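Local coordinates for sensor protein (Pseudomonas syringae pv. tomato, PDB 2R8R), which is thought to act as a membrane-bound histidine kinase of a two-component system, represented here by its N-terminal KdpD domain of the P-loop NTPase clan, at residues L7-G12 with Q154-L159; L89-A94 with Y121-V126; A94-P99 with V144-P149; L129-D134 with L148-L153. All coordinates share one frame; numbering follows the deposited sequence.

Contact 1: L7-G12 with Q154-L159; sequences LKVFLG and QEAFDL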
loop_
_atom_site.group_PDB
_atom_site.type_symbol
_atom_site.label_atom_id
_atom_site.label_comp_id
_atom_site.label_asym_id
_atom_site.label_seq_id
_atom_site.Cartn_x
_atom_site.Cartn_y
_atom_site.Cartn_z
ATOM N N LEU A 7 8.079 8.258 -7.855
ATOM C CA LEU A 7 7.050 7.590 -7.065
ATOM C C LEU A 7 5.668 7.780 -7.669
ATOM O O LEU A 7 5.240 8.916 -7.891
ATOM C CB LEU A 7 7.013 8.179 -5.644
ATOM C CG LEU A 7 6.164 7.482 -4.561
ATOM C CD1 LEU A 7 6.518 5.957 -4.334
ATOM C CD2 LEU A 7 6.268 8.324 -3.264
ATOM N N LYS A 8 4.966 6.660 -7.871
ATOM C CA LYS A 8 3.542 6.624 -8.174
ATOM C C LYS A 8 2.772 5.948 -7.024
ATOM O O LYS A 8 3.051 4.806 -6.661
ATOM C CB LYS A 8 3.293 5.911 -9.506
ATOM C CG LYS A 8 1.845 5.953 -9.971
ATOM C CD LYS A 8 1.648 5.247 -11.296
ATOM C CE LYS A 8 0.175 5.442 -11.796
ATOM N NZ LYS A 8 -0.234 4.684 -13.082
ATOM N N VAL A 9 1.812 6.677 -6.451
ATOM C CA VAL A 9 0.989 6.192 -5.355
ATOM C C VAL A 9 -0.381 5.854 -5.892
ATOM O O VAL A 9 -1.025 6.705 -6.502
ATOM C CB VAL A 9 0.821 7.265 -4.247
ATOM C CG1 VAL A 9 -0.054 6.742 -3.008
ATOM C CG2 VAL A 9 2.194 7.809 -3.827
ATOM N N PHE A 10 -0.809 4.608 -5.678
ATOM C CA PHE A 10 -2.203 4.189 -5.897
ATOM C C PHE A 10 -2.935 4.390 -4.587
ATOM O O PHE A 10 -2.716 3.651 -3.641
ATOM C CB PHE A 10 -2.265 2.752 -6.357
ATOM C CG PHE A 10 -1.599 2.516 -7.696
ATOM C CD1 PHE A 10 -2.365 2.442 -8.885
ATOM C CD2 PHE A 10 -0.204 2.379 -7.793
ATOM C CE1 PHE A 10 -1.728 2.215 -10.131
ATOM C CE2 PHE A 10 0.431 2.154 -9.043
ATOM C CZ PHE A 10 -0.329 2.052 -10.198
ATOM N N LEU A 11 -3.760 5.437 -4.544
ATOM C CA LEU A 11 -4.502 5.849 -3.357
ATOM C C LEU A 11 -5.905 5.255 -3.342
ATOM O O LEU A 11 -6.585 5.252 -4.376
ATOM C CB LEU A 11 -4.628 7.368 -3.307
ATOM C CG LEU A 11 -5.490 8.001 -2.189
ATOM C CD1 LEU A 11 -4.835 7.787 -0.788
ATOM C CD2 LEU A 11 -5.730 9.511 -2.501
ATOM N N GLY A 12 -6.349 4.790 -2.169
ATOM C CA GLY A 12 -7.672 4.210 -2.010
ATOM C C GLY A 12 -8.305 4.642 -0.694
ATOM O O GLY A 12 -7.596 5.085 0.205
ATOM N N GLN A 154 2.316 14.118 -1.047
ATOM C CA GLN A 154 2.253 15.385 -1.815
ATOM C C GLN A 154 3.396 15.533 -2.817
ATOM O O GLN A 154 3.225 16.075 -3.897
ATOM C CB GLN A 154 2.255 16.602 -0.878
ATOM C CG GLN A 154 0.947 16.719 -0.095
ATOM C CD GLN A 154 1.005 17.671 1.110
ATOM O OE1 GLN A 154 2.027 18.323 1.366
ATOM N NE2 GLN A 154 -0.119 17.764 1.848
ATOM N N GLU A 155 4.562 15.043 -2.441
ATOM C CA GLU A 155 5.713 15.130 -3.301
ATOM C C GLU A 155 5.871 13.933 -4.224
ATOM O O GLU A 155 6.868 13.851 -4.932
ATOM C CB GLU A 155 6.953 15.351 -2.439
ATOM C CG GLU A 155 6.825 16.660 -1.662
ATOM C CD GLU A 155 8.049 17.007 -0.892
ATOM O OE1 GLU A 155 9.038 16.243 -0.957
ATOM O OE2 GLU A 155 8.026 18.060 -0.224
ATOM N N ALA A 156 4.878 13.037 -4.250
ATOM C CA ALA A 156 4.864 11.914 -5.193
ATOM C C ALA A 156 4.796 12.462 -6.615
ATOM O O ALA A 156 4.093 13.426 -6.869
ATOM C CB ALA A 156 3.688 10.996 -4.924
ATOM N N PHE A 157 5.558 11.883 -7.525
ATOM C CA PHE A 157 5.510 12.279 -8.911
ATOM C C PHE A 157 4.093 12.129 -9.499
ATOM O O PHE A 157 3.605 12.996 -10.208
ATOM C CB PHE A 157 6.473 11.425 -9.710
ATOM C CG PHE A 157 6.764 11.962 -11.060
ATOM C CD1 PHE A 157 7.584 13.066 -11.214
ATOM C CD2 PHE A 157 6.275 11.343 -12.191
ATOM C CE1 PHE A 157 7.887 13.558 -12.479
ATOM C CE2 PHE A 157 6.573 11.842 -13.453
ATOM C CZ PHE A 157 7.369 12.958 -13.587
ATOM N N ASP A 158 3.463 11.000 -9.213
ATOM C CA ASP A 158 2.175 10.643 -9.775
ATOM C C ASP A 158 1.291 10.094 -8.642
ATOM O O ASP A 158 1.758 9.389 -7.761
ATOM C CB ASP A 158 2.357 9.517 -10.830
ATOM C CG ASP A 158 2.588 10.012 -12.265
ATOM O OD1 ASP A 158 2.051 11.093 -12.692
ATOM O OD2 ASP A 158 3.270 9.232 -13.006
ATOM N N LEU A 159 0.010 10.427 -8.694
ATOM C CA LEU A 159 -0.954 9.872 -7.784
ATOM C C LEU A 159 -2.167 9.420 -8.573
ATOM O O LEU A 159 -2.699 10.186 -9.394
ATOM C CB LEU A 159 -1.351 10.914 -6.716
ATOM C CG LEU A 159 -2.301 10.394 -5.620
ATOM C CD1 LEU A 159 -1.614 10.398 -4.264
ATOM C CD2 LEU A 159 -3.547 11.233 -5.564
HETATM O O HOH W 1 8.561 10.945 -6.988
#

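Contact 2: L89-A94 with Y121-V126; sequences LVDELA and YTTVNV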
loop_
_atom_site.group_PDB
_atom_site.type_symbol
_atom_site.label_atom_id
_atom_site.label_comp_id
_atom_site.label_asym_id
_atom_site.label_seq_id
_atom_site.Cartn_x
_atom_site.Cartn_y
_atom_site.Cartn_z
ATOM N N LEU A 89 8.009 -2.511 -6.928
ATOM C CA LEU A 89 6.647 -2.505 -6.411
ATOM C C LEU A 89 6.643 -2.732 -4.907
ATOM O O LEU A 89 7.223 -3.722 -4.398
ATOM C CB LEU A 89 5.802 -3.584 -7.092
ATOM C CG LEU A 89 5.937 -3.614 -8.607
ATOM C CD1 LEU A 89 4.963 -4.670 -9.129
ATOM C CD2 LEU A 89 5.701 -2.236 -9.208
ATOM N N VAL A 90 6.019 -1.791 -4.208
ATOM C CA VAL A 90 6.034 -1.727 -2.726
ATOM C C VAL A 90 4.625 -1.410 -2.182
ATOM O O VAL A 90 4.194 -0.252 -2.200
ATOM C CB VAL A 90 7.028 -0.663 -2.216
ATOM C CG1 VAL A 90 7.033 -0.601 -0.640
ATOM C CG2 VAL A 90 8.447 -0.911 -2.786
ATOM N N ASP A 91 3.899 -2.452 -1.754
ATOM C CA ASP A 91 2.619 -2.280 -1.067
ATOM C C ASP A 91 2.794 -1.563 0.262
ATOM O O ASP A 91 3.828 -1.685 0.904
ATOM C CB ASP A 91 1.901 -3.630 -0.867
ATOM C CG ASP A 91 0.780 -3.845 -1.875
ATOM O OD1 ASP A 91 -0.022 -2.897 -2.092
ATOM O OD2 ASP A 91 0.684 -4.959 -2.433
ATOM N N GLU A 92 1.800 -0.766 0.634
ATOM C CA GLU A 92 1.676 -0.237 1.984
ATOM C C GLU A 92 2.704 0.810 2.415
ATOM O O GLU A 92 3.579 0.547 3.242
ATOM C CB GLU A 92 1.535 -1.389 2.987
ATOM C CG GLU A 92 0.205 -2.114 2.702
ATOM C CD GLU A 92 -0.100 -3.338 3.563
ATOM O OE1 GLU A 92 0.604 -3.579 4.596
ATOM O OE2 GLU A 92 -1.081 -4.048 3.179
ATOM N N LEU A 93 2.517 2.011 1.866
ATOM C CA LEU A 93 3.424 3.145 1.996
ATOM C C LEU A 93 3.595 3.628 3.461
ATOM O O LEU A 93 4.676 4.127 3.838
ATOM C CB LEU A 93 2.869 4.292 1.120
ATOM C CG LEU A 93 3.519 5.675 1.061
ATOM C CD1 LEU A 93 5.021 5.643 0.645
ATOM C CD2 LEU A 93 2.707 6.551 0.126
ATOM N N ALA A 94 2.521 3.510 4.243
ATOM C CA ALA A 94 2.487 3.819 5.696
ATOM C C ALA A 94 3.014 2.733 6.666
ATOM O O ALA A 94 3.074 2.966 7.852
ATOM C CB ALA A 94 1.066 4.217 6.113
ATOM N N TYR A 121 6.419 2.081 -7.402
ATOM C CA TYR A 121 4.934 2.085 -7.331
ATOM C C TYR A 121 4.569 1.641 -5.921
ATOM O O TYR A 121 5.196 0.740 -5.369
ATOM C CB TYR A 121 4.300 1.093 -8.324
ATOM C CG TYR A 121 4.308 1.466 -9.809
ATOM C CD1 TYR A 121 4.957 2.588 -10.284
ATOM C CD2 TYR A 121 3.663 0.636 -10.749
ATOM C CE1 TYR A 121 4.975 2.898 -11.653
ATOM C CE2 TYR A 121 3.664 0.947 -12.106
ATOM C CZ TYR A 121 4.316 2.090 -12.548
ATOM O OH TYR A 121 4.291 2.393 -13.895
ATOM N N THR A 122 3.575 2.297 -5.333
ATOM C CA THR A 122 3.151 1.988 -3.965
ATOM C C THR A 122 1.651 2.159 -3.810
ATOM O O THR A 122 1.000 2.763 -4.643
ATOM C CB THR A 122 3.952 2.846 -2.885
ATOM O OG1 THR A 122 3.786 2.262 -1.585
ATOM C CG2 THR A 122 3.505 4.319 -2.844
ATOM N N THR A 123 1.111 1.589 -2.745
ATOM C CA THR A 123 -0.312 1.709 -2.413
ATOM C C THR A 123 -0.453 2.286 -1.010
ATOM O O THR A 123 0.396 2.061 -0.146
ATOM C CB THR A 123 -0.977 0.356 -2.464
ATOM O OG1 THR A 123 -0.402 -0.452 -1.444
ATOM C CG2 THR A 123 -0.744 -0.310 -3.842
ATOM N N VAL A 124 -1.515 3.053 -0.789
ATOM C CA VAL A 124 -1.839 3.512 0.526
ATOM C C VAL A 124 -3.340 3.782 0.627
ATOM O O VAL A 124 -3.952 4.267 -0.335
ATOM C CB VAL A 124 -1.041 4.777 0.873
ATOM C CG1 VAL A 124 -1.603 6.040 0.124
ATOM C CG2 VAL A 124 -0.966 4.973 2.413
ATOM N N ASN A 125 -3.912 3.469 1.796
ATOM C CA ASN A 125 -5.273 3.915 2.164
ATOM C C ASN A 125 -5.265 5.296 2.792
ATOM O O ASN A 125 -4.348 5.643 3.514
ATOM C CB ASN A 125 -5.949 2.921 3.091
ATOM C CG ASN A 125 -6.339 1.679 2.389
ATOM O OD1 ASN A 125 -6.093 0.556 2.865
ATOM N ND2 ASN A 125 -6.902 1.846 1.225
ATOM N N VAL A 126 -6.305 6.071 2.520
ATOM C CA VAL A 126 -6.323 7.484 2.892
ATOM C C VAL A 126 -6.226 7.731 4.401
ATOM O O VAL A 126 -5.730 8.777 4.805
ATOM C CB VAL A 126 -7.557 8.195 2.321
ATOM C CG1 VAL A 126 -8.821 7.781 3.054
ATOM C CG2 VAL A 126 -7.338 9.666 2.379
#

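Contact 3: A94-P99 with V144-P149; sequences AHTNAP and VRETLP. With SO4 (sulfate ion), chain E.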
loop_
_atom_site.group_PDB
_atom_site.type_symbol
_atom_site.label_atom_id
_atom_site.label_comp_id
_atom_site.label_asym_id
_atom_site.label_seq_id
_atom_site.Cartn_x
_atom_site.Cartn_y
_atom_site.Cartn_z
ATOM N N ALA A 94 2.521 3.510 4.243
ATOM C CA ALA A 94 2.487 3.819 5.696
ATOM C C ALA A 94 3.014 2.733 6.666
ATOM O O ALA A 94 3.074 2.966 7.852
ATOM C CB ALA A 94 1.066 4.217 6.113
ATOM N N HIS A 95 3.404 1.576 6.164
ATOM C CA HIS A 95 3.955 0.512 6.989
ATOM C C HIS A 95 5.101 0.919 7.914
ATOM O O HIS A 95 6.076 1.594 7.517
ATOM C CB HIS A 95 4.401 -0.605 6.060
ATOM C CG HIS A 95 4.918 -1.836 6.739
ATOM N ND1 HIS A 95 4.090 -2.820 7.239
ATOM C CD2 HIS A 95 6.177 -2.302 6.881
ATOM C CE1 HIS A 95 4.826 -3.820 7.699
ATOM N NE2 HIS A 95 6.094 -3.522 7.500
ATOM N N THR A 96 4.981 0.484 9.157
ATOM C CA THR A 96 6.044 0.598 10.152
ATOM C C THR A 96 6.820 -0.710 10.109
ATOM O O THR A 96 6.232 -1.771 10.280
ATOM C CB THR A 96 5.446 0.868 11.558
ATOM O OG1 THR A 96 4.872 2.180 11.560
ATOM C CG2 THR A 96 6.510 0.803 12.673
ATOM N N ASN A 97 8.121 -0.631 9.823
ATOM C CA ASN A 97 8.942 -1.813 9.585
ATOM C C ASN A 97 9.173 -2.671 10.838
ATOM O O ASN A 97 9.089 -2.196 11.942
ATOM C CB ASN A 97 10.316 -1.421 9.006
ATOM C CG ASN A 97 10.234 -0.812 7.618
ATOM O OD1 ASN A 97 9.263 -1.006 6.898
ATOM N ND2 ASN A 97 11.267 -0.072 7.238
ATOM N N ALA A 98 9.502 -3.932 10.597
ATOM C CA ALA A 98 9.796 -4.938 11.586
ATOM C C ALA A 98 10.973 -4.484 12.400
ATOM O O ALA A 98 11.901 -3.888 11.836
ATOM C CB ALA A 98 10.127 -6.302 10.862
ATOM N N PRO A 99 10.965 -4.770 13.725
ATOM C CA PRO A 99 12.101 -4.375 14.567
ATOM C C PRO A 99 13.452 -4.843 14.016
ATOM O O PRO A 99 13.552 -5.934 13.469
ATOM C CB PRO A 99 11.786 -5.058 15.927
ATOM C CG PRO A 99 10.286 -5.194 15.941
ATOM C CD PRO A 99 9.944 -5.515 14.503
ATOM N N VAL A 144 -5.736 4.921 14.188
ATOM C CA VAL A 144 -4.774 4.627 13.114
ATOM C C VAL A 144 -3.364 4.735 13.667
ATOM O O VAL A 144 -2.882 5.828 13.934
ATOM C CB VAL A 144 -4.972 5.530 11.877
ATOM C CG1 VAL A 144 -4.002 5.103 10.722
ATOM C CG2 VAL A 144 -6.437 5.473 11.437
ATOM N N ARG A 145 -2.711 3.590 13.833
ATOM C CA ARG A 145 -1.384 3.526 14.432
ATOM C C ARG A 145 -0.208 3.680 13.449
ATOM O O ARG A 145 0.846 4.161 13.842
ATOM C CB ARG A 145 -1.223 2.207 15.188
ATOM C CG ARG A 145 -2.100 2.128 16.411
ATOM C CD ARG A 145 -2.184 0.721 16.945
ATOM N NE ARG A 145 -3.341 0.597 17.814
ATOM C CZ ARG A 145 -3.406 1.045 19.058
ATOM N NH1 ARG A 145 -2.379 1.649 19.620
ATOM N NH2 ARG A 145 -4.517 0.881 19.743
ATOM N N GLU A 146 -0.370 3.225 12.207
ATOM C CA GLU A 146 0.657 3.427 11.173
ATOM C C GLU A 146 0.249 4.689 10.392
ATOM O O GLU A 146 -0.751 4.689 9.678
ATOM C CB GLU A 146 0.764 2.197 10.251
ATOM C CG GLU A 146 1.344 0.919 10.907
ATOM C CD GLU A 146 1.511 -0.233 9.922
ATOM O OE1 GLU A 146 0.534 -0.465 9.150
ATOM O OE2 GLU A 146 2.583 -0.917 9.905
ATOM N N THR A 147 0.996 5.768 10.560
ATOM C CA THR A 147 0.713 7.013 9.866
ATOM C C THR A 147 1.822 7.369 8.850
ATOM O O THR A 147 2.934 6.821 8.876
ATOM C CB THR A 147 0.579 8.196 10.832
ATOM O OG1 THR A 147 1.812 8.338 11.540
ATOM C CG2 THR A 147 -0.595 8.026 11.823
ATOM N N LEU A 148 1.465 8.288 7.955
ATOM C CA LEU A 148 2.312 8.755 6.836
ATOM C C LEU A 148 2.305 10.294 6.825
ATOM O O LEU A 148 1.247 10.911 6.890
ATOM C CB LEU A 148 1.767 8.209 5.498
ATOM C CG LEU A 148 2.552 8.570 4.245
ATOM C CD1 LEU A 148 3.886 7.754 4.238
ATOM C CD2 LEU A 148 1.715 8.407 2.948
ATOM N N PRO A 149 3.484 10.923 6.805
ATOM C CA PRO A 149 3.435 12.381 6.684
ATOM C C PRO A 149 2.844 12.753 5.346
ATOM O O PRO A 149 3.161 12.116 4.308
ATOM C CB PRO A 149 4.912 12.816 6.805
ATOM C CG PRO A 149 5.593 11.684 7.476
ATOM C CD PRO A 149 4.866 10.446 6.943
HETATM S S SO4 E . -7.927 0.668 18.864
HETATM O O1 SO4 E . -8.271 -0.601 19.484
HETATM O O2 SO4 E . -9.077 1.348 18.296
HETATM O O3 SO4 E . -7.376 1.606 19.866
HETATM O O4 SO4 E . -6.999 0.308 17.799
HETATM O O HOH W 2 1.604 -2.283 6.725
HETATM O O HOH W 3 3.311 2.276 13.814
#

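Contact 4: L129-D134 with L148-L153; sequences LESLND and LPDWVL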
loop_
_atom_site.group_PDB
_atom_site.type_symbol
_atom_site.label_atom_id
_atom_site.label_comp_id
_atom_site.label_asym_id
_atom_site.label_seq_id
_atom_site.Cartn_x
_atom_site.Cartn_y
_atom_site.Cartn_z
ATOM N N LEU A 129 -2.877 9.041 6.354
ATOM C CA LEU A 129 -2.356 10.398 6.321
ATOM C C LEU A 129 -2.446 11.085 7.693
ATOM O O LEU A 129 -3.523 11.120 8.288
ATOM C CB LEU A 129 -3.095 11.221 5.273
ATOM C CG LEU A 129 -2.761 10.794 3.841
ATOM C CD1 LEU A 129 -3.617 11.579 2.858
ATOM C CD2 LEU A 129 -1.251 10.992 3.563
ATOM N N GLU A 130 -1.320 11.655 8.149
ATOM C CA GLU A 130 -1.244 12.344 9.450
ATOM C C GLU A 130 -2.356 13.367 9.710
ATOM O O GLU A 130 -3.027 13.316 10.740
ATOM C CB GLU A 130 0.115 13.039 9.610
ATOM C CG GLU A 130 1.105 12.275 10.454
ATOM C CD GLU A 130 2.512 12.870 10.405
ATOM O OE1 GLU A 130 2.692 14.052 10.021
ATOM O OE2 GLU A 130 3.449 12.130 10.742
ATOM N N SER A 131 -2.541 14.283 8.754
ATOM C CA SER A 131 -3.573 15.327 8.822
ATOM C C SER A 131 -4.995 14.813 9.069
ATOM O O SER A 131 -5.837 15.555 9.570
ATOM C CB SER A 131 -3.579 16.115 7.522
ATOM O OG SER A 131 -3.885 15.253 6.433
ATOM N N LEU A 132 -5.246 13.550 8.712
ATOM C CA LEU A 132 -6.571 12.912 8.774
ATOM C C LEU A 132 -6.741 11.927 9.963
ATOM O O LEU A 132 -7.806 11.318 10.089
ATOM C CB LEU A 132 -6.821 12.155 7.438
ATOM C CG LEU A 132 -6.930 12.995 6.145
ATOM C CD1 LEU A 132 -7.200 12.143 4.883
ATOM C CD2 LEU A 132 -8.020 14.095 6.294
ATOM N N ASN A 133 -5.718 11.759 10.814
ATOM C CA ASN A 133 -5.738 10.708 11.878
ATOM C C ASN A 133 -6.944 10.844 12.825
ATOM O O ASN A 133 -7.664 9.867 13.065
ATOM C CB ASN A 133 -4.427 10.721 12.706
ATOM C CG ASN A 133 -4.226 9.443 13.561
ATOM O OD1 ASN A 133 -4.472 9.431 14.791
ATOM N ND2 ASN A 133 -3.748 8.376 12.921
ATOM N N ASP A 134 -7.127 12.068 13.339
ATOM C CA ASP A 134 -8.221 12.447 14.237
ATOM C C ASP A 134 -9.598 12.428 13.566
ATOM O O ASP A 134 -10.560 11.974 14.156
ATOM C CB ASP A 134 -7.955 13.828 14.842
ATOM C CG ASP A 134 -6.707 13.849 15.742
ATOM O OD1 ASP A 134 -6.099 12.766 15.940
ATOM O OD2 ASP A 134 -6.330 14.940 16.256
ATOM N N LEU A 148 1.465 8.288 7.955
ATOM C CA LEU A 148 2.312 8.755 6.836
ATOM C C LEU A 148 2.305 10.294 6.825
ATOM O O LEU A 148 1.247 10.911 6.890
ATOM C CB LEU A 148 1.767 8.209 5.498
ATOM C CG LEU A 148 2.552 8.570 4.245
ATOM C CD1 LEU A 148 3.886 7.754 4.238
ATOM C CD2 LEU A 148 1.715 8.407 2.948
ATOM N N PRO A 149 3.484 10.923 6.805
ATOM C CA PRO A 149 3.435 12.381 6.684
ATOM C C PRO A 149 2.844 12.753 5.346
ATOM O O PRO A 149 3.161 12.116 4.308
ATOM C CB PRO A 149 4.912 12.816 6.805
ATOM C CG PRO A 149 5.593 11.684 7.476
ATOM C CD PRO A 149 4.866 10.446 6.943
ATOM N N ASP A 150 1.961 13.742 5.371
ATOM C CA ASP A 150 1.269 14.153 4.157
ATOM C C ASP A 150 2.247 14.494 3.018
ATOM O O ASP A 150 1.989 14.173 1.863
ATOM C CB ASP A 150 0.356 15.325 4.454
ATOM C CG ASP A 150 -0.761 14.956 5.409
ATOM O OD1 ASP A 150 -0.455 14.356 6.457
ATOM O OD2 ASP A 150 -1.939 15.268 5.109
ATOM N N TRP A 151 3.375 15.114 3.360
ATOM C CA TRP A 151 4.371 15.534 2.366
ATOM C C TRP A 151 4.959 14.383 1.554
ATOM O O TRP A 151 5.329 14.585 0.412
ATOM C CB TRP A 151 5.485 16.390 3.001
ATOM C CG TRP A 151 6.396 15.626 3.893
ATOM C CD1 TRP A 151 6.355 15.583 5.241
ATOM C CD2 TRP A 151 7.482 14.764 3.488
ATOM N NE1 TRP A 151 7.352 14.766 5.717
ATOM C CE2 TRP A 151 8.056 14.247 4.665
ATOM C CE3 TRP A 151 8.044 14.415 2.244
ATOM C CZ2 TRP A 151 9.160 13.388 4.647
ATOM C CZ3 TRP A 151 9.138 13.568 2.219
ATOM C CH2 TRP A 151 9.687 13.060 3.408
ATOM N N VAL A 152 5.008 13.176 2.113
ATOM C CA VAL A 152 5.495 11.993 1.374
ATOM C C VAL A 152 4.595 11.732 0.161
ATOM O O VAL A 152 5.072 11.471 -0.978
ATOM C CB VAL A 152 5.615 10.722 2.251
ATOM C CG1 VAL A 152 5.907 9.504 1.390
ATOM C CG2 VAL A 152 6.721 10.861 3.247
ATOM N N LEU A 153 3.296 11.849 0.396
ATOM C CA LEU A 153 2.325 11.689 -0.688
ATOM C C LEU A 153 2.243 12.911 -1.620
ATOM O O LEU A 153 2.112 12.748 -2.830
ATOM C CB LEU A 153 0.956 11.319 -0.104
ATOM C CG LEU A 153 -0.163 11.081 -1.102
ATOM C CD1 LEU A 153 -1.143 10.124 -0.541
ATOM C CD2 LEU A 153 -0.846 12.417 -1.408
#

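Contact 1: L7-G12 with Q154-L159
Leu159 leans across the neighbouring strand and meets Val9 and Leu11 in turn. A chi1 of -176° swings the side chain, from CB to CG, away from its backbone N and out over the main chain of Val9, where CG lies 4.0 Å from Val9 O. There it forks: CD1 rests 4.0 Å from Val9 CB and also meets CG1, while CD2 goes on to Leu11 CD2 at 4.1 Å. A branched aliphatic chain suits this place because its two methyls can serve two different neighbours. Val9 is used on its other branch too, as CG2 packs 3.7 Å from Ala156 CB, a methyl small enough to fit where the chain turns into the strand. Beneath these contacts runs a parallel ladder in which Asp158 uses both its backbone groups. Its N donates to Leu7 O (3.0 Å) and its O accepts from Val9 N (3.0 Å). Lys8 and Asp158 share a face of the sheet through their inner carbons, CG to CB 3.7 Å; their charged ends do not meet. A water accepts from Leu7 N and Phe157 N at the start of the ladder. Strand 158-161 is an outermost strand of the five-stranded parallel sheet, beside strand 7-12, which leads into a probable P-loop, as in other P-loop NTPases.

Contact 2: L89-A94 with Y121-V126
Residues 89-94 and 121-124 run parallel, their end-to-end directions 28° apart, and Val90 N donates to Tyr121 O at 2.9 Å, after which threonine hydroxyls supply most of the next bonds. Thr122 comes first: a chi1 of -164° turns OG1 away from its own N-H, from where it donates to Val90 O (2.6 Å), nearly along the C=O axis. Thr123 does more with a single oxygen. OG1 gives its proton to the anti lone pair of Asp91 OD1 at 2.6 Å and receives the almost straight N-H of Glu92 at 3.0 Å; a hydroxyl suits this spot because it can donate and accept at once. Asp91 follows the end of strand 87-90 and also bonds Thr20 of the probable Walker A motif through OD1 and Glu43 N through OD2. That is the place of the Walker B aspartate in P-loop NTPases, and the strand order, with 119-125 between this strand and the P-loop strand, agrees with the ASCE class. Beyond the carboxylate the chain turns back toward its neighbour, and Leu93 N donates to Thr123 O (2.9 Å). The side chain of Leu93 stands almost perpendicular to that of Thr122, CD2 lying 3.8 Å from CG2, and its CB packs on Val124 CB. At the other end Leu89 and Tyr121 extend from the sheet together, with Leu89 CD2 3.7 Å from Tyr121 CB.

Contact 3: A94-P99 with V144-P149
Glu146 reaches from its loop to the backbone of Thr96, and the carboxylate at its end is the polar centre of the contact. Its CG is anti to the carbonyl carbon and the chain beyond is extended, so CB passes 3.4 Å from Ala94 O while OE2 arrives at Thr96 N. That bond is 2.9 Å long and nearly straight (174°), yet the amide comes from above the carboxylate plane, 53° out of it. His95 runs alongside Glu146 in the same direction, with ring and carboxylate planes 72° apart. ND1 and OE2 stay 3.6 Å apart; a water joins the pair instead, sitting at the ring edge in its plane, 2.6 Å from His95 ND1, and donating to Glu146 OE1. The far nitrogen of the ring, NE2, is bonded to Glu74. Thr96 crosses the glutamate chain, its OG1 3.8 Å from Glu146 CG. This hydroxyl is also bonded to a second water that donates to Arg145 O. Lys105 NZ bonds it as well as Ala94 O and Thr147 O, so one cation joins both loops. Where the two backbones run nearest, the small Ala94 lets its CB meet Leu148 CB at 4.1 Å, an apolar start to a polar seam. Arg145 turns away to a sulfate, probably from the crystallisation liquor, to which NH2 gives a weak bond and Gln143 N another hydrogen bond. Glu182 brings a second carboxylate close to Glu146 OE1, which would tend to raise the pKa of the pair, while the Thr96 amide, the water and perhaps Lys105 probably stabilise negative charge on Glu146.

Contact 4: L129-D134 with L148-L153
Two torsions bring Asp150 and Ser131 together: Asp150 CG lies beside its own backbone N (chi1 -65°), and Ser131 OG stands between its backbone N and carbonyl carbon (chi1 61°). The carboxylate therefore faces the turn at 129-132 with both oxygens. OD1 receives Ser131 N on its syn lone pair, a straight bond (171°) of 3.1 Å. OD2 takes the proton of Ser131 OG; the modelled separation of 2.4 Å is very short and its exact value is doubtful. Aspartate suits the place because it can hold the amide of Ser131 and, as modelled, the hydroxyl of the same residue, and serine because its short side chain keeps the hydroxyl next to its own N-H. The main chains meet as well, Glu130 N donating to Leu148 O at 3.0 Å in a single bridge between Leu129 and Leu148. This ties together the approaches to helices 133-140 and 150-154, within the connection that leads from strand 119-125 to edge strand 158-161 of the P-loop NTPase sheet. The turn is also bonded within itself, from Leu132 N to Leu129 O. On the buried side Leu129 lies alongside Leu148, their CD2 atoms 4.0 Å apart, and the same methyl of Leu129 touches Leu153 CD1 at 4.2 Å. On the exposed side the chain of Glu130 is extended beyond CG and crosses Pro149, OE1 lying 3.8 Å from its CA and OE2 3.9 Å from its CG. Leu129 is covered further by Thr207 of helix 194-209.

Contacts 1 and 2 belong to one parallel sheet, their centres about 9 Å apart, with Phe10 N and Thr122 O 2.8 Å apart in a probable hydrogen bond. Both border the presumed nucleotide site: strand 7-12 leads into the probable P-loop, and the side chain of Asp91 touches it, about 6 Å from a second bound sulfate, distinct from the one at Arg145. Contact 3 continues from contact 2 through Ala94 and is remote from contact 1, centres about 17 Å apart. Contacts 3 and 4 share Leu148 and Pro149. Leu148 CD2 also packs 3.5 Å from Leu93 CD2 of contact 2, while Leu153 CG of contact 4 lies 3.5 Å from Leu159 CD1 of contact 1.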